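Local coordinates for transcriptional regulator, TetR family (Agrobacterium tumefaciens, PDB 2G7S), which probably binds DNA as a dimeric transcriptional regulator of the TetR family, with its C-terminal domain presumably sensing a small-molecule ligand, at residues A[11-16]-A[38-43]; A[17-22]-A[99-104]; A[62-67]-A[104-109]; A[91-96]-A[179-184]. All blocks are in the same frame, centred on the assembly; numbering follows the deposited sequence.

Contact 1 (A[11-16]-A[38-43])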
loop_
_atom_site.group_PDB
_atom_site.type_symbol
_atom_site.label_atom_id
_atom_site.label_comp_id
_atom_site.label_asym_id
_atom_site.label_seq_id
_atom_site.Cartn_x
_atom_site.Cartn_y
_atom_site.Cartn_z
ATOM N N ASP A 11 16.360 -22.350 6.598
ATOM C CA ASP A 11 15.861 -21.273 7.499
ATOM C C ASP A 11 16.629 -19.979 7.260
ATOM O O ASP A 11 15.989 -18.895 7.234
ATOM C CB ASP A 11 16.035 -21.636 8.965
ATOM C CG ASP A 11 15.117 -22.785 9.417
ATOM O OD1 ASP A 11 14.098 -23.044 8.743
ATOM O OD2 ASP A 11 15.449 -23.390 10.489
ATOM N N ASP A 12 17.949 -20.050 7.077
ATOM C CA ASP A 12 18.683 -18.834 6.850
ATOM C C ASP A 12 18.247 -18.141 5.556
ATOM O O ASP A 12 18.183 -16.909 5.497
ATOM C CB ASP A 12 20.182 -19.109 6.760
ATOM C CG ASP A 12 20.801 -19.461 8.060
ATOM O OD1 ASP A 12 20.146 -19.345 9.117
ATOM O OD2 ASP A 12 21.975 -19.904 7.955
ATOM N N ILE A 13 18.026 -18.932 4.511
ATOM C CA ILE A 13 17.575 -18.372 3.216
ATOM C C ILE A 13 16.228 -17.724 3.402
ATOM O O ILE A 13 16.027 -16.578 2.930
ATOM C CB ILE A 13 17.494 -19.443 2.132
ATOM C CG1 ILE A 13 18.917 -19.948 1.805
ATOM C CG2 ILE A 13 16.746 -18.947 0.903
ATOM C CD1 ILE A 13 18.916 -21.384 1.134
ATOM N N LEU A 14 15.298 -18.402 4.108
ATOM C CA LEU A 14 13.970 -17.762 4.269
ATOM C C LEU A 14 14.028 -16.491 5.114
ATOM O O LEU A 14 13.320 -15.525 4.775
ATOM C CB LEU A 14 13.004 -18.756 4.966
ATOM C CG LEU A 14 12.540 -19.883 4.021
ATOM C CD1 LEU A 14 11.791 -20.951 4.829
ATOM C CD2 LEU A 14 11.659 -19.394 2.850
ATOM N N GLN A 15 14.815 -16.509 6.214
ATOM C CA GLN A 15 15.000 -15.308 7.068
ATOM C C GLN A 15 15.453 -14.147 6.151
ATOM O O GLN A 15 14.826 -13.066 6.046
ATOM C CB GLN A 15 16.045 -15.614 8.161
ATOM C CG GLN A 15 16.307 -14.435 9.097
ATOM C CD GLN A 15 17.114 -14.757 10.337
ATOM O OE1 GLN A 15 16.992 -15.825 10.928
ATOM N NE2 GLN A 15 17.930 -13.803 10.758
ATOM N N CYS A 16 16.547 -14.375 5.457
ATOM C CA CYS A 16 17.162 -13.347 4.598
ATOM C C CYS A 16 16.168 -12.830 3.561
ATOM O O CYS A 16 15.967 -11.623 3.410
ATOM C CB CYS A 16 18.422 -13.940 3.903
ATOM S SG CYS A 16 19.088 -12.836 2.673
ATOM N N VAL A 38 23.853 -14.677 3.188
ATOM C CA VAL A 38 23.846 -15.946 3.881
ATOM C C VAL A 38 25.103 -16.752 3.638
ATOM O O VAL A 38 25.365 -17.669 4.426
ATOM C CB VAL A 38 22.631 -16.831 3.427
ATOM C CG1 VAL A 38 22.645 -18.196 4.018
ATOM C CG2 VAL A 38 21.280 -16.083 3.785
ATOM N N GLY A 39 25.809 -16.513 2.539
ATOM C CA GLY A 39 27.121 -17.166 2.340
ATOM C C GLY A 39 27.058 -18.461 1.569
ATOM O O GLY A 39 28.088 -19.090 1.384
ATOM N N ILE A 40 25.866 -18.893 1.155
ATOM C CA ILE A 40 25.812 -20.088 0.309
ATOM C C ILE A 40 25.916 -19.646 -1.122
ATOM O O ILE A 40 25.629 -18.501 -1.444
ATOM C CB ILE A 40 24.614 -21.029 0.586
ATOM C CG1 ILE A 40 23.286 -20.471 0.044
ATOM C CG2 ILE A 40 24.637 -21.477 2.043
ATOM C CD1 ILE A 40 22.921 -19.157 0.413
ATOM N N ARG A 41 26.315 -20.564 -1.991
ATOM C CA ARG A 41 26.371 -20.276 -3.402
ATOM C C ARG A 41 25.008 -20.408 -4.054
ATOM O O ARG A 41 24.064 -21.045 -3.553
ATOM C CB ARG A 41 27.382 -21.161 -4.114
ATOM C CG ARG A 41 27.336 -22.610 -3.886
ATOM C CD ARG A 41 28.771 -23.228 -4.380
ATOM N NE ARG A 41 28.643 -24.669 -4.410
ATOM C CZ ARG A 41 29.207 -25.516 -3.553
ATOM N NH1 ARG A 41 30.068 -25.108 -2.630
ATOM N NH2 ARG A 41 28.951 -26.813 -3.668
ATOM N N ASN A 42 24.921 -19.842 -5.244
ATOM C CA ASN A 42 23.677 -19.877 -5.986
ATOM C C ASN A 42 23.068 -21.283 -6.135
ATOM O O ASN A 42 21.876 -21.498 -5.852
ATOM C CB ASN A 42 23.945 -19.365 -7.389
ATOM C CG ASN A 42 22.700 -19.280 -8.169
ATOM O OD1 ASN A 42 22.295 -20.241 -8.887
ATOM N ND2 ASN A 42 22.017 -18.177 -7.992
ATOM N N ALA A 43 23.854 -22.272 -6.551
ATOM C CA ALA A 43 23.326 -23.624 -6.747
ATOM C C ALA A 43 22.732 -24.202 -5.477
ATOM O O ALA A 43 21.776 -24.949 -5.520
ATOM C CB ALA A 43 24.426 -24.566 -7.270
#
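Asp12 meets Val38 through CB and its backbone rather than through the flat carboxylate, and neither a ring face nor a ring edge enters the contact; it is built from aliphatic carbons, chiefly the methyls of Val38. Val38 reaches in with both methyls. CG1 comes alongside the stem of Asp12, 3.8 Å from CB, while CG2 settles one turn further along helix 6-24, with Cys16 CB at 3.6 Å and Asp12 O also 3.6 Å from it. That carbonyl oxygen is already used inside the helix, where it accepts from Cys16 N at 3.0 Å, so the valine methyl packs on a satisfied polar atom. With CG1 anti to its own backbone N (chi1 175°), Val38 spreads its two methyls over successive turns of the helix. The SG of Cys16 lies a little farther from CG2, and its residue also packs on Ile34 and Val37 of helix 31-38. Beside Asp12, Ile13 CG1 makes a loose apolar approach to Ile40 CD1 at 4.3 Å, in one of the two conformers modelled for Ile40. Ile13 itself runs on into the core, against Phe49, His48 of helix 42-48 and Leu55 of helix 52-77. Between Val38 and Ile40, Gly39 leaves the helix with positive phi (93°), and Ile40 O accepts a hydrogen bond from Ser35 OG. Helix 31-38, this tight turn and helix 42-48 form the helix-turn-helix of a TetR-family DNA-binding domain, here backed by the first helix; the last of the three is the recognition helix in relatives.

Contact 2 (A[17-22]-A[99-104])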
loop_
_atom_site.group_PDB
_atom_site.type_symbol
_atom_site.label_atom_id
_atom_site.label_comp_id
_atom_site.label_asym_id
_atom_site.label_seq_id
_atom_site.Cartn_x
_atom_site.Cartn_y
_atom_site.Cartn_z
ATOM N N ALA A 17 15.511 -13.750 2.860
ATOM C CA ALA A 17 14.573 -13.340 1.822
ATOM C C ALA A 17 13.414 -12.525 2.443
ATOM O O ALA A 17 12.920 -11.565 1.821
ATOM C CB ALA A 17 14.033 -14.544 1.134
ATOM N N ARG A 18 13.002 -12.883 3.638
ATOM C CA ARG A 18 11.892 -12.102 4.274
ATOM C C ARG A 18 12.386 -10.654 4.497
ATOM O O ARG A 18 11.657 -9.687 4.207
ATOM C CB ARG A 18 11.475 -12.735 5.577
ATOM C CG ARG A 18 10.179 -12.006 5.983
ATOM C CD ARG A 18 9.476 -12.266 7.209
ATOM N NE ARG A 18 9.298 -13.658 7.485
ATOM C CZ ARG A 18 8.678 -14.094 8.605
ATOM N NH1 ARG A 18 8.202 -13.188 9.469
ATOM N NH2 ARG A 18 8.594 -15.412 8.846
ATOM N N THR A 19 13.589 -10.479 5.040
ATOM C CA THR A 19 14.051 -9.124 5.284
ATOM C C THR A 19 14.186 -8.355 3.976
ATOM O O THR A 19 13.776 -7.199 3.883
ATOM C CB THR A 19 15.407 -9.216 6.016
ATOM O OG1 THR A 19 15.174 -9.892 7.249
ATOM C CG2 THR A 19 16.006 -7.860 6.266
ATOM N N LEU A 20 14.687 -9.017 2.927
ATOM C CA LEU A 20 14.858 -8.316 1.642
ATOM C C LEU A 20 13.498 -7.945 1.022
ATOM O O LEU A 20 13.344 -6.880 0.428
ATOM C CB LEU A 20 15.699 -9.140 0.609
ATOM C CG LEU A 20 17.127 -9.510 1.142
ATOM C CD1 LEU A 20 17.792 -10.366 0.084
ATOM C CD2 LEU A 20 17.915 -8.198 1.405
ATOM N N ILE A 21 12.524 -8.872 1.098
ATOM C CA ILE A 21 11.257 -8.628 0.458
ATOM C C ILE A 21 10.503 -7.457 1.142
ATOM O O ILE A 21 9.738 -6.711 0.459
ATOM C CB ILE A 21 10.436 -9.912 0.378
ATOM C CG1 ILE A 21 9.670 -10.052 -0.890
ATOM C CG2 ILE A 21 9.813 -10.260 1.694
ATOM C CD1 ILE A 21 9.091 -11.455 -1.153
ATOM N N ILE A 22 10.712 -7.282 2.454
ATOM C CA ILE A 22 10.083 -6.159 3.138
ATOM C C ILE A 22 10.649 -4.813 2.718
ATOM O O ILE A 22 9.989 -3.753 2.870
ATOM C CB ILE A 22 10.114 -6.444 4.673
ATOM C CG1 ILE A 22 9.174 -7.586 4.989
ATOM C CG2 ILE A 22 9.696 -5.204 5.475
ATOM C CD1 ILE A 22 9.457 -8.145 6.396
ATOM N N ALA A 99 12.322 -1.328 13.209
ATOM C CA ALA A 99 12.753 -1.093 11.841
ATOM C C ALA A 99 13.406 -2.185 11.052
ATOM O O ALA A 99 13.903 -1.924 9.954
ATOM C CB ALA A 99 13.503 0.126 11.718
ATOM N N THR A 100 13.364 -3.384 11.599
ATOM C CA THR A 100 13.915 -4.557 10.929
ATOM C C THR A 100 12.916 -5.025 9.831
ATOM O O THR A 100 13.307 -5.197 8.644
ATOM C CB THR A 100 14.256 -5.619 12.003
ATOM O OG1 THR A 100 15.425 -5.182 12.724
ATOM C CG2 THR A 100 14.474 -7.016 11.406
ATOM N N HIS A 101 11.629 -5.141 10.223
ATOM C CA HIS A 101 10.459 -5.587 9.439
ATOM C C HIS A 101 9.275 -4.564 9.640
ATOM O O HIS A 101 8.250 -4.882 10.193
ATOM C CB HIS A 101 10.009 -6.954 9.972
ATOM C CG HIS A 101 10.958 -8.104 9.661
ATOM N ND1 HIS A 101 10.649 -9.413 9.970
ATOM C CD2 HIS A 101 12.120 -8.152 8.953
ATOM C CE1 HIS A 101 11.630 -10.205 9.564
ATOM N NE2 HIS A 101 12.547 -9.463 8.959
ATOM N N PRO A 102 9.446 -3.301 9.202
ATOM C CA PRO A 102 8.484 -2.233 9.435
ATOM C C PRO A 102 7.340 -2.221 8.413
ATOM O O PRO A 102 6.680 -1.207 8.266
ATOM C CB PRO A 102 9.329 -0.953 9.284
ATOM C CG PRO A 102 10.281 -1.360 8.132
ATOM C CD PRO A 102 10.657 -2.799 8.489
ATOM N N PHE A 103 7.101 -3.327 7.722
ATOM C CA PHE A 103 6.014 -3.378 6.736
ATOM C C PHE A 103 5.538 -4.831 6.705
ATOM O O PHE A 103 6.369 -5.753 6.844
ATOM C CB PHE A 103 6.498 -2.940 5.349
ATOM C CG PHE A 103 5.455 -2.161 4.530
ATOM C CD1 PHE A 103 5.489 -0.793 4.444
ATOM C CD2 PHE A 103 4.482 -2.831 3.826
ATOM C CE1 PHE A 103 4.583 -0.073 3.688
ATOM C CE2 PHE A 103 3.586 -2.124 3.036
ATOM C CZ PHE A 103 3.612 -0.769 2.990
ATOM N N CYS A 104 4.261 -5.043 6.480
ATOM C CA CYS A 104 3.715 -6.387 6.332
ATOM C C CYS A 104 4.150 -6.960 4.950
ATOM O O CYS A 104 3.965 -6.319 3.920
ATOM C CB CYS A 104 2.201 -6.260 6.424
ATOM S SG CYS A 104 1.372 -7.849 5.952
HETATM O O HOH W 1 8.153 -10.229 9.119
HETATM O O HOH W 2 13.481 -5.142 5.785
#
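His101 meets three side chains of helix 6-24. At the ring edge and in its plane, Thr19 OG1 is hydrogen-bonded to His101 NE2 at 3.2 Å, either partner being a possible donor; OG1 also bonds weakly to Gln15 O, one turn back in the helix. Over one face lies the terminal methyl of Ile22, CD1 standing 3.8 Å from the ring centroid and 22° off the normal, a CH-pi contact displaced toward the rim. Arg18 arrives obliquely, its CD 3.8 Å from His101 CE1. Ile22 also turns its other branch to the loop: CG2, anti to the backbone N, rests against Phe103 CB at 3.9 Å and near Pro102 CD and Phe103 O. The pairing joins the first helix of the DNA-binding domain to the loop between helices 81-98 and 105-110 of the C-terminal domain, an interdomain seam through which relatives are thought to pass ligand-induced movement. Two waters extend it. One accepts from Arg18 NH1 (3.0 Å) and weakly from His101 ND1; the other donates to Thr19 O and Thr100 O. Farther out, the arginine is held by a salt bridge to Glu66 and a hydrogen bond to Gln62, both on helix 52-77, which fix the bent chain beside the imidazole. Ile22 O accepts from Arg173 NH1 of helix 154-173, and the Arg173 side chain also packs on Pro102 and Phe103.

Contact 3 (A[62-67]-A[104-109])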
loop_
_atom_site.group_PDB
_atom_site.type_symbol
_atom_site.label_atom_id
_atom_site.label_comp_id
_atom_site.label_asym_id
_atom_site.label_seq_id
_atom_site.Cartn_x
_atom_site.Cartn_y
_atom_site.Cartn_z
ATOM N N GLN A 62 5.063 -19.055 5.960
ATOM C CA GLN A 62 5.648 -18.996 7.327
ATOM C C GLN A 62 5.252 -17.645 7.959
ATOM O O GLN A 62 4.979 -17.568 9.188
ATOM C CB GLN A 62 7.174 -19.053 7.201
ATOM C CG GLN A 62 7.958 -18.920 8.522
ATOM C CD GLN A 62 9.441 -18.964 8.180
ATOM O OE1 GLN A 62 10.040 -17.977 7.703
ATOM N NE2 GLN A 62 10.025 -20.127 8.345
ATOM N N TYR A 63 5.280 -16.570 7.167
ATOM C CA TYR A 63 4.942 -15.228 7.715
ATOM C C TYR A 63 3.461 -15.269 8.204
ATOM O O TYR A 63 3.129 -14.725 9.266
ATOM C CB TYR A 63 5.064 -14.176 6.576
ATOM C CG TYR A 63 4.436 -12.884 6.990
ATOM C CD1 TYR A 63 5.162 -11.971 7.797
ATOM C CD2 TYR A 63 3.135 -12.540 6.557
ATOM C CE1 TYR A 63 4.579 -10.761 8.175
ATOM C CE2 TYR A 63 2.561 -11.268 6.904
ATOM C CZ TYR A 63 3.286 -10.424 7.728
ATOM O OH TYR A 63 2.769 -9.188 8.162
ATOM N N ARG A 64 2.575 -15.864 7.419
ATOM C CA ARG A 64 1.180 -15.906 7.817
ATOM C C ARG A 64 1.064 -16.752 9.088
ATOM O O ARG A 64 0.407 -16.332 10.053
ATOM C CB ARG A 64 0.332 -16.468 6.720
ATOM C CG ARG A 64 0.242 -15.495 5.558
ATOM C CD ARG A 64 -0.532 -16.202 4.434
ATOM N NE ARG A 64 -1.904 -16.440 4.881
ATOM C CZ ARG A 64 -2.704 -17.398 4.402
ATOM N NH1 ARG A 64 -2.305 -18.246 3.429
ATOM N NH2 ARG A 64 -3.934 -17.528 4.915
ATOM N N GLN A 65 1.724 -17.907 9.127
ATOM C CA GLN A 65 1.633 -18.790 10.334
ATOM C C GLN A 65 2.003 -17.965 11.567
ATOM O O GLN A 65 1.244 -17.961 12.600
ATOM C CB GLN A 65 2.560 -20.041 10.182
ATOM C CG GLN A 65 2.062 -21.150 9.290
ATOM C CD GLN A 65 3.042 -22.326 9.261
ATOM O OE1 GLN A 65 4.275 -22.140 9.109
ATOM N NE2 GLN A 65 2.508 -23.537 9.377
ATOM N N GLU A 66 3.083 -17.188 11.480
ATOM C CA GLU A 66 3.525 -16.373 12.583
ATOM C C GLU A 66 2.518 -15.263 12.845
ATOM O O GLU A 66 2.284 -14.890 14.012
ATOM C CB GLU A 66 4.891 -15.775 12.255
ATOM C CG GLU A 66 5.983 -16.831 12.263
ATOM C CD GLU A 66 7.302 -16.223 11.737
ATOM O OE1 GLU A 66 7.486 -14.975 11.709
ATOM O OE2 GLU A 66 8.156 -17.010 11.345
ATOM N N ALA A 67 1.906 -14.710 11.802
ATOM C CA ALA A 67 1.026 -13.548 12.006
ATOM C C ALA A 67 -0.196 -14.013 12.706
ATOM O O ALA A 67 -0.670 -13.345 13.631
ATOM C CB ALA A 67 0.666 -12.885 10.683
ATOM N N CYS A 104 4.261 -5.043 6.480
ATOM C CA CYS A 104 3.715 -6.387 6.332
ATOM C C CYS A 104 4.150 -6.960 4.950
ATOM O O CYS A 104 3.965 -6.319 3.920
ATOM C CB CYS A 104 2.201 -6.260 6.424
ATOM S SG CYS A 104 1.372 -7.849 5.952
ATOM N N VAL A 105 4.730 -8.167 4.947
ATOM C CA VAL A 105 5.130 -8.827 3.703
ATOM C C VAL A 105 3.966 -8.918 2.748
ATOM O O VAL A 105 4.132 -8.728 1.532
ATOM C CB VAL A 105 5.573 -10.286 4.111
ATOM C CG1 VAL A 105 5.693 -11.184 2.865
ATOM C CG2 VAL A 105 6.872 -10.282 4.926
ATOM N N CYS A 106 2.781 -9.268 3.288
ATOM C CA CYS A 106 1.646 -9.522 2.388
ATOM C C CYS A 106 1.081 -8.195 1.881
ATOM O O CYS A 106 0.683 -8.099 0.718
ATOM C CB CYS A 106 0.563 -10.320 3.059
ATOM S SG CYS A 106 1.132 -12.043 3.273
ATOM N N ALA A 107 1.044 -7.149 2.723
ATOM C CA ALA A 107 0.550 -5.890 2.225
ATOM C C ALA A 107 1.465 -5.378 1.090
ATOM O O ALA A 107 1.008 -4.754 0.114
ATOM C CB ALA A 107 0.458 -4.863 3.391
ATOM N N LEU A 108 2.782 -5.552 1.259
ATOM C CA LEU A 108 3.704 -5.074 0.252
ATOM C C LEU A 108 3.490 -5.863 -1.042
ATOM O O LEU A 108 3.416 -5.296 -2.137
ATOM C CB LEU A 108 5.203 -5.141 0.782
ATOM C CG LEU A 108 6.175 -4.067 0.160
ATOM C CD1 LEU A 108 7.476 -4.010 0.950
ATOM C CD2 LEU A 108 6.445 -4.135 -1.307
ATOM N N LEU A 109 3.488 -7.197 -0.925
ATOM C CA LEU A 109 3.321 -8.001 -2.140
ATOM C C LEU A 109 1.973 -7.689 -2.809
ATOM O O LEU A 109 1.890 -7.813 -4.021
ATOM C CB LEU A 109 3.397 -9.483 -1.804
ATOM C CG LEU A 109 4.815 -9.984 -1.474
ATOM C CD1 LEU A 109 4.767 -11.391 -0.867
ATOM C CD2 LEU A 109 5.749 -10.017 -2.722
#
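Tyr63 O accepts from Ala67 N at 2.8 Å, an ordinary helical bond of helix 52-77, while the phenol of the same residue lies against Val105 and two cysteines at the start of helix 105-110. Across the contact, Val105 makes a CH-pi contact: its CB sits above the middle of the ring, 3.9 Å from the Tyr63 centroid and only 5° off the normal. One methyl slides toward the rim, bringing CG2 to 3.7 Å from Tyr63 CD1. The tyrosine reaches across because its CG stands anti to the backbone N (chi1 167°), and the two side chains pass each other in opposite directions. Cys106 SG approaches obliquely, 3.9 Å from Tyr63 CD2, as a sulfur-aromatic contact, and Arg64 CG brushes the same sulfur from the next position of the helix. Cys104 SG lies near the hydroxyl end of the ring, but it is modelled too close to Tyr63 OH, so its exact place is doubtful, as is the length of the N-cap bond it receives from Ala107 N. Leu108 N donates to Cys104 O at 3.0 Å, opening the helical bonding of 105-110. The two helix segments approach to 11.4 Å at 132° between their directions, a wide spacing bridged by the large aromatic side chain. Buried near the centre of the chain, the contact is flanked by helix 6-24, whose Arg18 touches both Tyr63 and Val105, and also meets helix 118-144, whose His127 packs on Cys106; Ala107 and Leu108 face Leu170 and Ser111 of the second subunit.

Contact 4 (A[91-96]-A[179-184])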
loop_
_atom_site.group_PDB
_atom_site.type_symbol
_atom_site.label_atom_id
_atom_site.label_comp_id
_atom_site.label_asym_id
_atom_site.label_seq_id
_atom_site.Cartn_x
_atom_site.Cartn_y
_atom_site.Cartn_z
ATOM N N TYR A 91 1.343 -3.630 18.342
ATOM C CA TYR A 91 2.282 -4.597 17.758
ATOM C C TYR A 91 2.901 -3.969 16.510
ATOM O O TYR A 91 4.122 -3.986 16.343
ATOM C CB TYR A 91 1.503 -5.859 17.382
ATOM C CG TYR A 91 2.227 -6.699 16.351
ATOM C CD1 TYR A 91 3.387 -7.443 16.688
ATOM C CD2 TYR A 91 1.808 -6.685 15.031
ATOM C CE1 TYR A 91 4.034 -8.195 15.683
ATOM C CE2 TYR A 91 2.458 -7.422 14.066
ATOM C CZ TYR A 91 3.535 -8.159 14.394
ATOM O OH TYR A 91 4.145 -8.869 13.292
ATOM N N TRP A 92 2.100 -3.371 15.641
ATOM C CA TRP A 92 2.676 -2.786 14.402
ATOM C C TRP A 92 3.545 -1.546 14.723
ATOM O O TRP A 92 4.575 -1.337 14.095
ATOM C CB TRP A 92 1.585 -2.444 13.388
ATOM C CG TRP A 92 1.314 -3.619 12.576
ATOM C CD1 TRP A 92 0.120 -4.345 12.487
ATOM C CD2 TRP A 92 2.243 -4.269 11.686
ATOM N NE1 TRP A 92 0.302 -5.417 11.604
ATOM C CE2 TRP A 92 1.592 -5.392 11.116
ATOM C CE3 TRP A 92 3.562 -3.987 11.313
ATOM C CZ2 TRP A 92 2.220 -6.237 10.189
ATOM C CZ3 TRP A 92 4.198 -4.853 10.416
ATOM C CH2 TRP A 92 3.510 -5.988 9.901
ATOM N N GLU A 93 3.129 -0.749 15.711
ATOM C CA GLU A 93 3.996 0.361 16.111
ATOM C C GLU A 93 5.334 -0.117 16.576
ATOM O O GLU A 93 6.401 0.499 16.236
ATOM C CB GLU A 93 3.351 1.170 17.237
ATOM C CG GLU A 93 2.170 1.925 16.724
ATOM C CD GLU A 93 1.373 2.671 17.818
ATOM O OE1 GLU A 93 1.425 2.235 18.994
ATOM O OE2 GLU A 93 0.741 3.686 17.486
ATOM N N GLY A 94 5.367 -1.207 17.329
ATOM C CA GLY A 94 6.686 -1.747 17.740
ATOM C C GLY A 94 7.508 -2.252 16.554
ATOM O O GLY A 94 8.745 -2.147 16.554
ATOM N N CYS A 95 6.859 -2.889 15.599
ATOM C CA CYS A 95 7.596 -3.361 14.393
ATOM C C CYS A 95 8.164 -2.181 13.629
ATOM O O CYS A 95 9.305 -2.247 13.078
ATOM C CB CYS A 95 6.603 -4.067 13.438
ATOM S SG CYS A 95 6.114 -5.739 14.083
ATOM N N ILE A 96 7.359 -1.128 13.454
ATOM C CA ILE A 96 7.893 0.056 12.723
ATOM C C ILE A 96 9.049 0.730 13.524
ATOM O O ILE A 96 10.045 1.163 12.908
ATOM C CB ILE A 96 6.743 1.020 12.439
ATOM C CG1 ILE A 96 5.783 0.369 11.452
ATOM C CG2 ILE A 96 7.257 2.409 11.969
ATOM C CD1 ILE A 96 4.386 1.071 11.333
ATOM N N ALA A 179 5.368 8.424 14.407
ATOM C CA ALA A 179 4.053 8.670 15.003
ATOM C C ALA A 179 2.960 8.547 13.978
ATOM O O ALA A 179 1.844 8.445 14.388
ATOM C CB ALA A 179 3.977 10.102 15.573
ATOM N N THR A 180 3.272 8.532 12.677
ATOM C CA THR A 180 2.222 8.461 11.656
ATOM C C THR A 180 1.296 7.268 11.820
ATOM O O THR A 180 0.076 7.391 11.627
ATOM C CB THR A 180 2.938 8.408 10.281
ATOM O OG1 THR A 180 3.492 9.711 10.088
ATOM C CG2 THR A 180 2.072 8.093 9.200
ATOM N N PHE A 181 1.862 6.095 12.109
ATOM C CA PHE A 181 1.023 4.897 12.091
ATOM C C PHE A 181 -0.083 4.991 13.137
ATOM O O PHE A 181 -1.287 4.776 12.813
ATOM C CB PHE A 181 1.869 3.636 12.312
ATOM C CG PHE A 181 1.067 2.352 12.228
ATOM C CD1 PHE A 181 0.789 1.754 11.007
ATOM C CD2 PHE A 181 0.573 1.770 13.368
ATOM C CE1 PHE A 181 0.006 0.571 10.946
ATOM C CE2 PHE A 181 -0.198 0.618 13.327
ATOM C CZ PHE A 181 -0.485 0.007 12.115
ATOM N N GLY A 182 0.262 5.394 14.364
ATOM C CA GLY A 182 -0.758 5.561 15.377
ATOM C C GLY A 182 -1.694 6.736 15.107
ATOM O O GLY A 182 -2.899 6.698 15.384
ATOM N N ALA A 183 -1.130 7.825 14.560
ATOM C CA ALA A 183 -1.958 9.005 14.312
ATOM C C ALA A 183 -3.055 8.712 13.302
ATOM O O ALA A 183 -4.125 9.382 13.301
ATOM C CB ALA A 183 -1.096 10.132 13.768
ATOM N N ILE A 184 -2.820 7.739 12.422
ATOM C CA ILE A 184 -3.833 7.410 11.427
ATOM C C ILE A 184 -4.784 6.321 11.950
ATOM O O ILE A 184 -6.017 6.411 11.639
ATOM C CB ILE A 184 -3.157 6.951 10.121
ATOM C CG1 ILE A 184 -2.503 8.167 9.465
ATOM C CG2 ILE A 184 -4.127 6.251 9.161
ATOM C CD1 ILE A 184 -1.524 7.785 8.376
HETATM O O HOH W 3 2.587 5.389 16.037
#
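Trp92 opens the contact with its CB, which touches the far end of the Phe181 ring, 3.5 Å from CZ. The two ring systems meet obliquely, the five-membered ring and the phenyl having centroids 5.8 Å apart and planes at 51°. Glu93 follows in two ways. Its CG packs on Phe181 CD2 at 3.7 Å, and its extended chain carries OE2 to 3.2 Å from Gly182 CA, a close approach made possible by the glycine's lack of a side chain. A water donates to Glu93 OE2 and accepts from Gly182 N at 2.9 Å, while the other carboxylate oxygen, OE1, forms a salt bridge with Arg186, one turn beyond Gly182. A turn later, Ile96 sets CD1 against the base of the phenyl, 3.7 Å from Phe181 CG. All three residues thus grip one aromatic side chain, thrown toward them with CG anti to its backbone N (chi1 -177°). Helices 81-98 and 180-192 run nearly antiparallel here, their segment axes 9.9 Å apart at 159°. Helix 154-173 lies alongside, with Met169 on Trp92 and Ala168 on Phe181, and Ile184 packs against Ala163 of the second subunit.

Overall arrangement
From the N terminus, contact 1 closes the shortest loop, folding the helix-turn-helix back on helix 6-24. The next turns of that helix enter contact 2, which crosses contact 1 and leaps to the loop at 99-104. Helix 52-77 then meets 104-109 in contact 3; this crosses contact 2, shares Cys104 with it, and is joined to it by the packing of Ile22 on Val105. Contact 4, running from helix 81-98 to the last helix, crosses contacts 2 and 3, and Trp92 packs on both Cys104 and Tyr63. Contacts 1 and 4 stand about 30 Å apart, centre to centre, with contacts 2 and 3 linking the domains.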